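PDB 5ERE: extracellular ligand-binding receptor from Desulfohalobium retbaense DSM 5692, which probably senses small extracellular solutes, holding 2-oxo-4-methylpentanoic acid in a periplasmic-binding-protein module and cytosine in a tandem PAS-like sensor module, with a bound calcium ion besides. Local coordinates for residues Glu352-Ser355 against Thr356-Leu359; Val393-Lys396 against Gln397-Ser400; Ser407-Glu410 against Gln411-Arg414; Val455-Gln458 against Pro459-Gly463; Val479-Arg482 against Asp483-Ile487. All blocks are in the same frame, centred on the assembly; numbering follows the deposited sequence.

How the contacts relate
The five contacts are local turns and caps, met in series along the chain, all in the sensor part rather than the periplasmic-binding-protein part. Contact 1 ends the long helix 324-357. Contacts 2 and 4 leave strands 390-394 and 449-457 of one antiparallel sheet, their centres about 17 Å apart, and contact 3 starts helix 410-418, about 21 Å from contact 2 between centres. Contacts 2, 3 and 4 lie near the cytosine pocket; Gln409 of contact 3 and Leu456 of contact 4 belong to it. Contact 5 is a hairpin in the second antiparallel sheet. It touches contact 4 where Phe462 packs on Ile487 and Val479, a likely junction between the two modules of the tandem sensor.

Contact 1: residues Glu352-Ser355 against Thr356-Leu359; sequences EQLS and TTGL
Leu354 and Thr357, one turn apart at the end of helix 324-357, make the main side-chain contact here. Thr357 OG1 sits between its own backbone N and carbonyl carbon (chi1 72°), which brings the hydroxyl back over the preceding turn, 3.4 Å from Leu354 CA. From there Thr357 OG1 donates to Gly358 O at 2.7 Å, in the carbonyl plane and on a lone pair. The methyl branch of Thr357, CG2, turns the other way and lies 3.6 Å from Gln353 O. Leu354 holds CG beside its backbone N (chi1 -73°); its CD2 lies against Gly358 O (3.3 Å) and Thr357 OG1 (3.5 Å), while CB faces the tip of Leu359, CD2, at 4.4 Å. Thr356 turns its own OG1 toward Gln353 O, a long, weak bond that accompanies an equally weak one from Thr356 N. A firm backbone bond runs from Gly358 N to Leu354 O (3.0 Å). Gly358 then leaves helical angles with positive phi, a conformation in which any side chain would collide with the preceding carbonyl oxygen. Helix 362-374 packs against Leu354 and Thr357 through Ile367, and Ser355 OG bonds to Phe443 O. With the backbone bonding weakening at this helix end, the threonine hydroxyls take over part of the work: one supplements a weak bond to Gln353 O, the other fixes the carbonyl of the glycine at which the chain turns away.

Contact 2: residues Val393-Lys396 against Gln397-Ser400; sequences VAPK and QYSS
Ser399 and Lys396 carry the polar part of this turn. Lys396 O accepts two bonds from Ser399: OG reaches it at 2.6 Å, in the carbonyl plane on a lone pair, and the backbone N at 3.0 Å from above that plane. Ser399 OG stands beside its own backbone N (chi1 -80°), which points it back at the carbonyl three residues earlier. An alanine here would remove the hydroxyl and is likely to leave Lys396 O with the out-of-plane backbone bond as its remaining tie to this residue. Tyr398 N makes the companion bond to Pro395 O at 3.2 Å. Lys396 bends back through chi2 and chi4 until NZ donates to Val393 O (3.0 Å).

The apolar contacts centre on Tyr398. Pro395, which follows a cis peptide bond, runs alongside Tyr398 with CD 3.9 Å from CD2 of the ring. Val393 crosses Tyr398 at about a right angle, CG2 to CB 4.1 Å, and Gln397 CG lies over the centre of one ring face. The Tyr398 ring also stacks with Tyr379. Successive i to i+3 bonds mark a 3-10 turn, which here carries the chain off strand 390-394 of the PAS-like sheet beside the cytosine pocket.

Contact 3: residues Ser407-Glu410 against Gln411-Arg414; sequences SGQE and QIIR. With CYT (6-aminopyrimidin-2(1H)-one), chain C.
Glu410 and Arg414, one helical turn apart, meet edge to edge, carboxylate and guanidinium nearly coplanar (15°). The arginine grips side-on: NE donates to Glu410 OE2 at 2.8 Å and NH2 to Glu410 OE1 at 3.0 Å, the latter on the syn lone pair. Glu410 folds back with CG tucked over its own backbone (chi1 70°) and a second bend at chi2. A methionine in place of Arg414 would probably leave the Glu410 carboxylate without its countercharge and freer to turn.

Gln409 and Gln411 point the same way, side by side, their amide planes 29° apart. Gln411 NE2 donates to Gln409 OE1 (2.9 Å), helping to set the rotation of an amide whose NE2 donates almost straight to cytosine O2, also at 2.9 Å; Gln409 OE1 lies 2.7 Å from cytosine N1 as well. Gln411 is thus a second-shell residue of this site; Glu431 and Val430 bind the same cytosine.

Gln409 is the N-cap residue, its backbone O accepting from Ile413 N at 3.1 Å. Gln411 NE2 also bonds to Asp437, Glu410 OE1 to Gln425 N and Arg414 NH2 to Leu423 O, mooring the start of helix 410-418 to strands 434-443 and 422-423.

Contact 4: residues Val455-Gln458 against Pro459-Gly463; sequences VLTQ and PDFFG. With ACY (acetic acid), chain D.
Thr457 meets Phe461 across a type I beta turn, Gln458 to Phe461, that links strand 449-457 of the PAS-like sheet to helix 461-470; Phe461 N bonds to Gln458 O (3.2 Å). The buried side is close-packed. Thr457 lays CG2 over one face of the Phe461 ring in a CH-pi contact, 4.2 Å from the centroid and 22° off the normal, somewhat toward the rim. Phe461 swings its ring back over the strand end because CG is anti to its backbone N (chi1 171°). The CD2 corner of the same ring sits over the centre of the Phe462 ring, and helix 324-357 adds Met343 against Thr457 and Ile339 against Phe461. Thr457 OG1 bonds to Ile436 O.

The solvent side is looser. Gln458 and Asp460 run side by side with amide and carboxylate planes 69° apart, and Gln458 CB comes to 3.5 Å from Asp460 OD1. A water donates to Gln458 OE1 and Asp460 OD1, though both distances are doubtfully short. Gln458 NE2 has its partner in Ala378 O.

At the helix start an acetic acid molecule, probably from the crystallisation liquor, takes up two backbone N-H groups. Phe462 N donates to its OXT at 2.9 Å. Gly463 N donates to its O, also at 2.9 Å.

Contact 5: residues Val479-Arg482 against Asp483-Ile487; sequences VLQR and DGTTI
Gln481 reaches across the turn to Asp483, Thr485 and Ile487. Its CB lies 3.4 Å from both Asp483 OD1 and Thr485 O. Next, CG passes Ile487 CD1 at 4.0 Å, the two side chains crossing at about a right angle. CD lies about equally near Asp483 OD1 and Ile487 CD1, and there the branches part: OE1 stays near Ile487 CD1 and accepts from Ala426 N, while NE2 gives a long, weak bond to Asp483 OD1 (3.4 Å), with amide and carboxylate planes 72° apart.

The frame is a beta hairpin of strands 476-480 and 486-488, with Leu480 and Thr486 as an antiparallel non-hydrogen-bonded pair. Gln481 N bonds to Thr485 O (2.7 Å) and Ile487 N to Val479 O. A type I turn from Gln481 to Gly484 closes it, the glycine taking positive phi.

Asp483 turns CG in above its own main chain (chi1 65°), which curls the carboxylate over the turn. There OD1 receives Thr485 N at 2.9 Å, an Asx turn, and Thr485 OG1 at 2.7 Å, both from the same face of the carboxylate. On the sheet face that carries Leu480 and Thr486, Leu480 CD1 comes to 3.5 Å from Thr486 OG1, and Met518 of helix 515-520 packs against Leu480.

Contact 1: residues Glu352-Ser355 against Thr356-Leu359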
loop_
_atom_site.group_PDB
_atom_site.type_symbol
_atom_site.label_atom_id
_atom_site.label_comp_id
_atom_site.label_asym_id
_atom_site.label_seq_id
_atom_site.Cartn_x
_atom_site.Cartn_y
_atom_site.Cartn_z
ATOM N N GLU A 352 -3.518 9.963 -38.459
ATOM C CA GLU A 352 -2.640 9.946 -39.621
ATOM C C GLU A 352 -3.149 8.883 -40.568
ATOM O O GLU A 352 -3.296 9.131 -41.754
ATOM C CB GLU A 352 -1.186 9.686 -39.221
ATOM N N GLN A 353 -3.485 7.723 -40.019
ATOM C CA GLN A 353 -3.981 6.603 -40.815
ATOM C C GLN A 353 -5.358 6.879 -41.439
ATOM O O GLN A 353 -5.624 6.483 -42.571
ATOM C CB GLN A 353 -4.063 5.343 -39.960
ATOM C CG GLN A 353 -2.740 4.801 -39.484
ATOM C CD GLN A 353 -2.928 3.742 -38.402
ATOM O OE1 GLN A 353 -3.676 2.784 -38.581
ATOM N NE2 GLN A 353 -2.277 3.937 -37.256
ATOM N N LEU A 354 -6.233 7.578 -40.726
ATOM C CA LEU A 354 -7.589 7.766 -41.229
ATOM C C LEU A 354 -7.621 8.738 -42.407
ATOM O O LEU A 354 -8.647 8.883 -43.090
ATOM C CB LEU A 354 -8.507 8.241 -40.119
ATOM C CG LEU A 354 -8.864 7.176 -39.083
ATOM C CD1 LEU A 354 -9.250 7.878 -37.776
ATOM C CD2 LEU A 354 -9.996 6.267 -39.602
ATOM N N SER A 355 -6.481 9.377 -42.658
ATOM C CA SER A 355 -6.348 10.330 -43.750
ATOM C C SER A 355 -6.666 9.737 -45.132
ATOM O O SER A 355 -7.290 10.403 -45.961
ATOM C CB SER A 355 -4.933 10.911 -43.756
ATOM O OG SER A 355 -4.780 11.833 -44.823
ATOM N N THR A 356 -6.239 8.492 -45.360
ATOM C CA THR A 356 -6.438 7.792 -46.630
ATOM C C THR A 356 -7.738 6.970 -46.687
ATOM O O THR A 356 -8.317 6.783 -47.755
ATOM C CB THR A 356 -5.261 6.828 -46.908
ATOM O OG1 THR A 356 -5.172 5.868 -45.855
ATOM C CG2 THR A 356 -3.937 7.565 -46.984
ATOM N N THR A 357 -8.184 6.487 -45.532
ATOM C CA THR A 357 -9.346 5.602 -45.431
ATOM C C THR A 357 -10.693 6.320 -45.347
ATOM O O THR A 357 -11.729 5.777 -45.728
ATOM C CB THR A 357 -9.224 4.704 -44.177
ATOM O OG1 THR A 357 -9.437 5.486 -42.986
ATOM C CG2 THR A 357 -7.842 4.073 -44.105
ATOM N N GLY A 358 -10.682 7.533 -44.818
ATOM C CA GLY A 358 -11.918 8.207 -44.455
ATOM C C GLY A 358 -12.332 7.751 -43.071
ATOM O O GLY A 358 -11.588 7.041 -42.410
ATOM N N LEU A 359 -13.518 8.148 -42.645
ATOM C CA LEU A 359 -13.984 7.916 -41.277
ATOM C C LEU A 359 -15.018 6.792 -41.171
ATOM O O LEU A 359 -15.247 6.263 -40.080
ATOM C CB LEU A 359 -14.611 9.185 -40.704
ATOM C CG LEU A 359 -13.784 10.475 -40.635
ATOM C CD1 LEU A 359 -14.580 11.551 -39.889
ATOM C CD2 LEU A 359 -12.428 10.256 -39.969
#

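Contact 2: residues Val393-Lys396 against Gln397-Ser400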
loop_
_atom_site.group_PDB
_atom_site.type_symbol
_atom_site.label_atom_id
_atom_site.label_comp_id
_atom_site.label_asym_id
_atom_site.label_seq_id
_atom_site.Cartn_x
_atom_site.Cartn_y
_atom_site.Cartn_z
ATOM N N VAL A 393 -17.574 3.576 -34.706
ATOM C CA VAL A 393 -17.190 3.266 -33.331
ATOM C C VAL A 393 -16.632 1.857 -33.212
ATOM O O VAL A 393 -17.101 0.951 -33.884
ATOM C CB VAL A 393 -18.387 3.396 -32.361
ATOM C CG1 VAL A 393 -19.517 2.414 -32.732
ATOM C CG2 VAL A 393 -17.945 3.182 -30.900
ATOM N N ALA A 394 -15.640 1.693 -32.346
ATOM C CA ALA A 394 -15.221 0.409 -31.849
ATOM C C ALA A 394 -15.107 0.480 -30.335
ATOM O O ALA A 394 -14.629 1.474 -29.810
ATOM C CB ALA A 394 -13.878 -0.013 -32.468
ATOM N N PRO A 395 -15.510 -0.577 -29.615
ATOM C CA PRO A 395 -16.150 -1.835 -30.030
ATOM C C PRO A 395 -17.473 -1.637 -30.700
ATOM O O PRO A 395 -18.189 -0.684 -30.381
ATOM C CB PRO A 395 -16.339 -2.571 -28.717
ATOM C CG PRO A 395 -15.270 -2.065 -27.877
ATOM C CD PRO A 395 -15.240 -0.602 -28.178
ATOM N N LYS A 396 -17.824 -2.555 -31.594
ATOM C CA LYS A 396 -19.050 -2.407 -32.351
ATOM C C LYS A 396 -20.286 -2.593 -31.477
ATOM O O LYS A 396 -21.378 -2.215 -31.883
ATOM C CB LYS A 396 -19.060 -3.385 -33.551
ATOM C CG LYS A 396 -18.215 -2.885 -34.758
ATOM C CD LYS A 396 -18.713 -1.509 -35.281
ATOM C CE LYS A 396 -17.952 -0.953 -36.504
ATOM N NZ LYS A 396 -16.499 -0.754 -36.288
ATOM N N GLN A 397 -20.151 -3.142 -30.276
ATOM C CA GLN A 397 -21.331 -3.228 -29.391
ATOM C C GLN A 397 -21.923 -1.854 -28.990
ATOM O O GLN A 397 -23.054 -1.764 -28.482
ATOM C CB GLN A 397 -20.998 -4.021 -28.131
ATOM C CG GLN A 397 -20.049 -3.349 -27.151
ATOM C CD GLN A 397 -20.385 -3.671 -25.691
ATOM O OE1 GLN A 397 -19.585 -4.278 -24.973
ATOM N NE2 GLN A 397 -21.565 -3.261 -25.252
ATOM N N TYR A 398 -21.178 -0.778 -29.221
ATOM C CA TYR A 398 -21.698 0.561 -28.939
ATOM C C TYR A 398 -22.212 1.234 -30.205
ATOM O O TYR A 398 -22.320 2.435 -30.259
ATOM C CB TYR A 398 -20.621 1.427 -28.282
ATOM C CG TYR A 398 -20.111 0.819 -27.006
ATOM C CD1 TYR A 398 -20.966 0.562 -25.929
ATOM C CD2 TYR A 398 -18.785 0.480 -26.874
ATOM C CE1 TYR A 398 -20.489 -0.006 -24.765
ATOM C CE2 TYR A 398 -18.305 -0.102 -25.724
ATOM C CZ TYR A 398 -19.136 -0.326 -24.667
ATOM O OH TYR A 398 -18.584 -0.911 -23.546
ATOM N N SER A 399 -22.543 0.438 -31.210
ATOM C CA SER A 399 -23.040 0.926 -32.498
ATOM C C SER A 399 -24.208 1.878 -32.428
ATOM O O SER A 399 -24.434 2.661 -33.347
ATOM C CB SER A 399 -23.445 -0.288 -33.378
ATOM O OG SER A 399 -22.281 -0.847 -33.957
ATOM N N SER A 400 -24.965 1.817 -31.349
ATOM C CA SER A 400 -26.077 2.735 -31.170
ATOM C C SER A 400 -25.646 4.216 -31.100
ATOM O O SER A 400 -26.432 5.104 -31.406
ATOM C CB SER A 400 -26.845 2.351 -29.919
ATOM O OG SER A 400 -26.065 2.539 -28.767
#

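Contact 3: residues Ser407-Glu410 against Gln411-Arg414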
loop_
_atom_site.group_PDB
_atom_site.type_symbol
_atom_site.label_atom_id
_atom_site.label_comp_id
_atom_site.label_asym_id
_atom_site.label_seq_id
_atom_site.Cartn_x
_atom_site.Cartn_y
_atom_site.Cartn_z
ATOM N N SER A 407 -22.044 17.865 -31.727
ATOM C CA SER A 407 -21.471 19.123 -32.224
ATOM C C SER A 407 -21.497 20.245 -31.164
ATOM O O SER A 407 -20.803 21.248 -31.317
ATOM C CB SER A 407 -22.203 19.599 -33.486
ATOM O OG SER A 407 -23.540 19.953 -33.207
ATOM N N GLY A 408 -22.286 20.044 -30.109
ATOM C CA GLY A 408 -22.437 20.991 -29.011
ATOM C C GLY A 408 -21.557 20.667 -27.809
ATOM O O GLY A 408 -21.545 21.404 -26.833
ATOM N N GLN A 409 -20.798 19.574 -27.868
ATOM C CA GLN A 409 -19.894 19.251 -26.768
ATOM C C GLN A 409 -18.704 20.236 -26.785
ATOM O O GLN A 409 -18.152 20.561 -27.839
ATOM C CB GLN A 409 -19.434 17.786 -26.847
ATOM C CG GLN A 409 -20.580 16.796 -26.577
ATOM C CD GLN A 409 -20.148 15.323 -26.477
ATOM O OE1 GLN A 409 -18.967 14.976 -26.591
ATOM N NE2 GLN A 409 -21.125 14.454 -26.292
ATOM N N GLU A 410 -18.328 20.714 -25.616
ATOM C CA GLU A 410 -17.384 21.848 -25.547
ATOM C C GLU A 410 -16.050 21.541 -26.279
ATOM O O GLU A 410 -15.533 22.388 -27.008
ATOM C CB GLU A 410 -17.152 22.248 -24.080
ATOM C CG GLU A 410 -16.360 21.271 -23.200
ATOM C CD GLU A 410 -14.850 21.413 -23.384
ATOM O OE1 GLU A 410 -14.121 20.436 -23.102
ATOM O OE2 GLU A 410 -14.394 22.498 -23.825
ATOM N N GLN A 411 -15.523 20.323 -26.128
ATOM C CA GLN A 411 -14.256 19.948 -26.792
ATOM C C GLN A 411 -14.391 19.855 -28.303
ATOM O O GLN A 411 -13.424 20.096 -29.032
ATOM C CB GLN A 411 -13.712 18.622 -26.240
ATOM C CG GLN A 411 -14.286 17.312 -26.838
ATOM C CD GLN A 411 -15.683 17.003 -26.313
ATOM O OE1 GLN A 411 -16.320 17.850 -25.705
ATOM N NE2 GLN A 411 -16.127 15.761 -26.488
ATOM N N ILE A 412 -15.588 19.504 -28.770
ATOM C CA ILE A 412 -15.853 19.310 -30.189
ATOM C C ILE A 412 -15.913 20.679 -30.879
ATOM O O ILE A 412 -15.433 20.865 -31.994
ATOM C CB ILE A 412 -17.192 18.535 -30.429
ATOM C CG1 ILE A 412 -17.108 17.095 -29.921
ATOM C CG2 ILE A 412 -17.607 18.583 -31.898
ATOM C CD1 ILE A 412 -16.129 16.224 -30.644
ATOM N N ILE A 413 -16.534 21.632 -30.212
ATOM C CA ILE A 413 -16.517 23.005 -30.671
ATOM C C ILE A 413 -15.088 23.498 -30.837
ATOM O O ILE A 413 -14.721 24.069 -31.875
ATOM C CB ILE A 413 -17.300 23.895 -29.673
ATOM C CG1 ILE A 413 -18.780 23.481 -29.686
ATOM C CG2 ILE A 413 -17.172 25.357 -30.030
ATOM C CD1 ILE A 413 -19.664 24.129 -28.559
ATOM N N ARG A 414 -14.265 23.252 -29.829
ATOM C CA ARG A 414 -12.903 23.759 -29.847
ATOM C C ARG A 414 -12.095 23.127 -30.963
ATOM O O ARG A 414 -11.322 23.796 -31.636
ATOM C CB ARG A 414 -12.242 23.516 -28.504
ATOM C CG ARG A 414 -12.839 24.405 -27.418
ATOM C CD ARG A 414 -12.050 24.367 -26.141
ATOM N NE ARG A 414 -12.208 23.125 -25.376
ATOM C CZ ARG A 414 -11.246 22.223 -25.171
ATOM N NH1 ARG A 414 -10.025 22.390 -25.663
ATOM N NH2 ARG A 414 -11.503 21.149 -24.449
HETATM N N3 CYT C . -18.818 10.068 -26.892
HETATM C C4 CYT C . -17.681 9.774 -27.520
HETATM N N1 CYT C . -18.361 12.388 -27.171
HETATM C C2 CYT C . -19.193 11.365 -26.697
HETATM O O2 CYT C . -20.239 11.662 -26.078
HETATM N N4 CYT C . -17.375 8.457 -27.691
HETATM C C5 CYT C . -16.812 10.807 -28.016
HETATM C C6 CYT C . -17.183 12.084 -27.823
#

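Contact 4: residues Val455-Gln458 against Pro459-Gly463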
loop_
_atom_site.group_PDB
_atom_site.type_symbol
_atom_site.label_atom_id
_atom_site.label_comp_id
_atom_site.label_asym_id
_atom_site.label_seq_id
_atom_site.Cartn_x
_atom_site.Cartn_y
_atom_site.Cartn_z
ATOM N N VAL A 455 -10.644 8.929 -28.367
ATOM C CA VAL A 455 -10.659 7.914 -27.305
ATOM C C VAL A 455 -11.435 8.516 -26.158
ATOM O O VAL A 455 -11.072 9.574 -25.682
ATOM C CB VAL A 455 -9.256 7.499 -26.798
ATOM C CG1 VAL A 455 -9.357 6.583 -25.577
ATOM C CG2 VAL A 455 -8.488 6.754 -27.899
ATOM N N LEU A 456 -12.503 7.829 -25.759
ATOM C CA LEU A 456 -13.249 8.152 -24.560
ATOM C C LEU A 456 -12.771 7.245 -23.415
ATOM O O LEU A 456 -12.747 6.018 -23.538
ATOM C CB LEU A 456 -14.759 7.984 -24.830
ATOM C CG LEU A 456 -15.670 7.941 -23.612
ATOM C CD1 LEU A 456 -15.644 9.250 -22.864
ATOM C CD2 LEU A 456 -17.124 7.588 -24.030
ATOM N N THR A 457 -12.376 7.836 -22.294
ATOM C CA THR A 457 -11.846 7.038 -21.177
ATOM C C THR A 457 -12.992 6.370 -20.371
ATOM O O THR A 457 -14.124 6.790 -20.447
ATOM C CB THR A 457 -10.975 7.888 -20.227
ATOM O OG1 THR A 457 -11.747 8.990 -19.764
ATOM C CG2 THR A 457 -9.736 8.419 -20.933
ATOM N N GLN A 458 -12.654 5.323 -19.629
ATOM C CA GLN A 458 -13.558 4.597 -18.736
ATOM C C GLN A 458 -14.166 5.516 -17.682
ATOM O O GLN A 458 -13.531 6.495 -17.351
ATOM C CB GLN A 458 -12.788 3.500 -18.013
ATOM C CG GLN A 458 -12.325 2.322 -18.886
ATOM C CD GLN A 458 -13.393 1.242 -19.039
ATOM O OE1 GLN A 458 -14.206 1.029 -18.135
ATOM N NE2 GLN A 458 -13.386 0.542 -20.180
ATOM N N PRO A 459 -15.366 5.182 -17.160
ATOM C CA PRO A 459 -16.000 5.957 -16.084
ATOM C C PRO A 459 -15.129 6.037 -14.843
ATOM O O PRO A 459 -15.178 7.050 -14.175
ATOM C CB PRO A 459 -17.291 5.182 -15.764
ATOM C CG PRO A 459 -17.511 4.236 -16.836
ATOM C CD PRO A 459 -16.194 4.023 -17.568
ATOM N N ASP A 460 -14.353 5.003 -14.536
ATOM C CA ASP A 460 -13.530 5.000 -13.329
ATOM C C ASP A 460 -12.047 5.218 -13.653
ATOM O O ASP A 460 -11.178 4.666 -12.986
ATOM C CB ASP A 460 -13.684 3.692 -12.568
ATOM C CG ASP A 460 -13.152 2.512 -13.344
ATOM O OD1 ASP A 460 -13.064 2.648 -14.591
ATOM O OD2 ASP A 460 -12.782 1.489 -12.711
ATOM N N PHE A 461 -11.784 6.016 -14.685
ATOM C CA PHE A 461 -10.426 6.264 -15.176
ATOM C C PHE A 461 -9.489 6.724 -14.038
ATOM O O PHE A 461 -8.480 6.093 -13.721
ATOM C CB PHE A 461 -10.478 7.318 -16.310
ATOM C CG PHE A 461 -9.116 7.811 -16.750
ATOM C CD1 PHE A 461 -8.294 7.009 -17.566
ATOM C CD2 PHE A 461 -8.661 9.042 -16.363
ATOM C CE1 PHE A 461 -7.050 7.447 -17.954
ATOM C CE2 PHE A 461 -7.398 9.486 -16.757
ATOM C CZ PHE A 461 -6.605 8.701 -17.546
ATOM N N PHE A 462 -9.809 7.839 -13.409
ATOM C CA PHE A 462 -8.914 8.335 -12.393
ATOM C C PHE A 462 -8.824 7.423 -11.189
ATOM O O PHE A 462 -7.736 7.128 -10.722
ATOM C CB PHE A 462 -9.344 9.732 -11.956
ATOM C CG PHE A 462 -9.012 10.805 -12.944
ATOM C CD1 PHE A 462 -7.695 11.128 -13.219
ATOM C CD2 PHE A 462 -10.019 11.509 -13.588
ATOM C CE1 PHE A 462 -7.383 12.124 -14.129
ATOM C CE2 PHE A 462 -9.722 12.498 -14.504
ATOM C CZ PHE A 462 -8.396 12.809 -14.771
ATOM N N GLY A 463 -9.970 6.982 -10.680
ATOM C CA GLY A 463 -10.013 6.082 -9.545
ATOM C C GLY A 463 -9.194 4.824 -9.725
ATOM O O GLY A 463 -8.505 4.393 -8.805
HETATM C C ACY D . -13.062 8.683 -12.394
HETATM O O ACY D . -12.606 7.804 -11.601
HETATM O OXT ACY D . -12.485 9.062 -13.438
HETATM C CH3 ACY D . -14.395 9.342 -12.085
HETATM O O HOH W 1 -13.462 0.458 -15.907
#

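Contact 5: residues Val479-Arg482 against Asp483-Ile487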
loop_
_atom_site.group_PDB
_atom_site.type_symbol
_atom_site.label_atom_id
_atom_site.label_comp_id
_atom_site.label_asym_id
_atom_site.label_seq_id
_atom_site.Cartn_x
_atom_site.Cartn_y
_atom_site.Cartn_z
ATOM N N VAL A 479 -9.136 14.622 -7.652
ATOM C CA VAL A 479 -8.970 15.355 -8.886
ATOM C C VAL A 479 -10.050 16.393 -9.054
ATOM O O VAL A 479 -11.234 16.109 -8.967
ATOM C CB VAL A 479 -8.979 14.426 -10.099
ATOM C CG1 VAL A 479 -8.722 15.214 -11.377
ATOM C CG2 VAL A 479 -7.926 13.371 -9.918
ATOM N N LEU A 480 -9.608 17.617 -9.292
ATOM C CA LEU A 480 -10.510 18.741 -9.483
ATOM C C LEU A 480 -10.396 19.274 -10.892
ATOM O O LEU A 480 -9.296 19.364 -11.467
ATOM C CB LEU A 480 -10.181 19.880 -8.509
ATOM C CG LEU A 480 -11.141 20.249 -7.395
ATOM C CD1 LEU A 480 -11.511 19.017 -6.586
ATOM C CD2 LEU A 480 -10.477 21.323 -6.499
ATOM N N GLN A 481 -11.533 19.667 -11.446
ATOM C CA GLN A 481 -11.590 20.438 -12.678
ATOM C C GLN A 481 -11.199 21.893 -12.457
ATOM O O GLN A 481 -11.299 22.382 -11.353
ATOM C CB GLN A 481 -12.986 20.402 -13.225
ATOM C CG GLN A 481 -13.041 20.427 -14.686
ATOM C CD GLN A 481 -14.289 19.767 -15.162
ATOM O OE1 GLN A 481 -14.226 18.848 -15.958
ATOM N NE2 GLN A 481 -15.438 20.218 -14.659
ATOM N N ARG A 482 -10.796 22.590 -13.511
ATOM C CA ARG A 482 -10.361 23.990 -13.351
ATOM C C ARG A 482 -11.436 24.857 -12.684
ATOM O O ARG A 482 -11.134 25.594 -11.747
ATOM C CB ARG A 482 -9.984 24.581 -14.695
ATOM C CG ARG A 482 -8.747 25.435 -14.673
ATOM C CD ARG A 482 -9.103 26.829 -14.418
ATOM N NE ARG A 482 -7.952 27.723 -14.439
ATOM C CZ ARG A 482 -8.021 28.993 -14.046
ATOM N NH1 ARG A 482 -9.175 29.476 -13.581
ATOM N NH2 ARG A 482 -6.946 29.772 -14.088
ATOM N N ASP A 483 -12.684 24.740 -13.144
ATOM C CA ASP A 483 -13.824 25.425 -12.518
ATOM C C ASP A 483 -14.145 24.975 -11.092
ATOM O O ASP A 483 -15.206 25.307 -10.586
ATOM C CB ASP A 483 -15.104 25.250 -13.384
ATOM C CG ASP A 483 -15.587 23.797 -13.484
ATOM O OD1 ASP A 483 -15.138 22.929 -12.708
ATOM O OD2 ASP A 483 -16.455 23.520 -14.344
ATOM N N GLY A 484 -13.274 24.202 -10.447
ATOM C CA GLY A 484 -13.559 23.727 -9.096
ATOM C C GLY A 484 -14.392 22.450 -8.926
ATOM O O GLY A 484 -14.460 21.916 -7.831
ATOM N N THR A 485 -14.995 21.935 -9.989
ATOM C CA THR A 485 -15.776 20.689 -9.893
ATOM C C THR A 485 -14.920 19.453 -9.563
ATOM O O THR A 485 -13.880 19.191 -10.183
ATOM C CB THR A 485 -16.525 20.407 -11.199
ATOM O OG1 THR A 485 -17.194 21.590 -11.645
ATOM C CG2 THR A 485 -17.539 19.286 -11.017
ATOM N N THR A 486 -15.359 18.699 -8.569
ATOM C CA THR A 486 -14.692 17.450 -8.231
ATOM C C THR A 486 -14.957 16.371 -9.276
ATOM O O THR A 486 -16.094 15.986 -9.507
ATOM C CB THR A 486 -15.122 16.954 -6.852
ATOM O OG1 THR A 486 -14.724 17.927 -5.878
ATOM C CG2 THR A 486 -14.472 15.623 -6.507
ATOM N N ILE A 487 -13.877 15.889 -9.889
ATOM C CA ILE A 487 -13.956 14.826 -10.891
ATOM C C ILE A 487 -13.755 13.457 -10.299
ATOM O O ILE A 487 -14.386 12.514 -10.704
ATOM C CB ILE A 487 -12.898 15.012 -11.991
ATOM C CG1 ILE A 487 -13.218 16.259 -12.780
ATOM C CG2 ILE A 487 -12.888 13.782 -12.963
ATOM C CD1 ILE A 487 -12.094 16.618 -13.730
#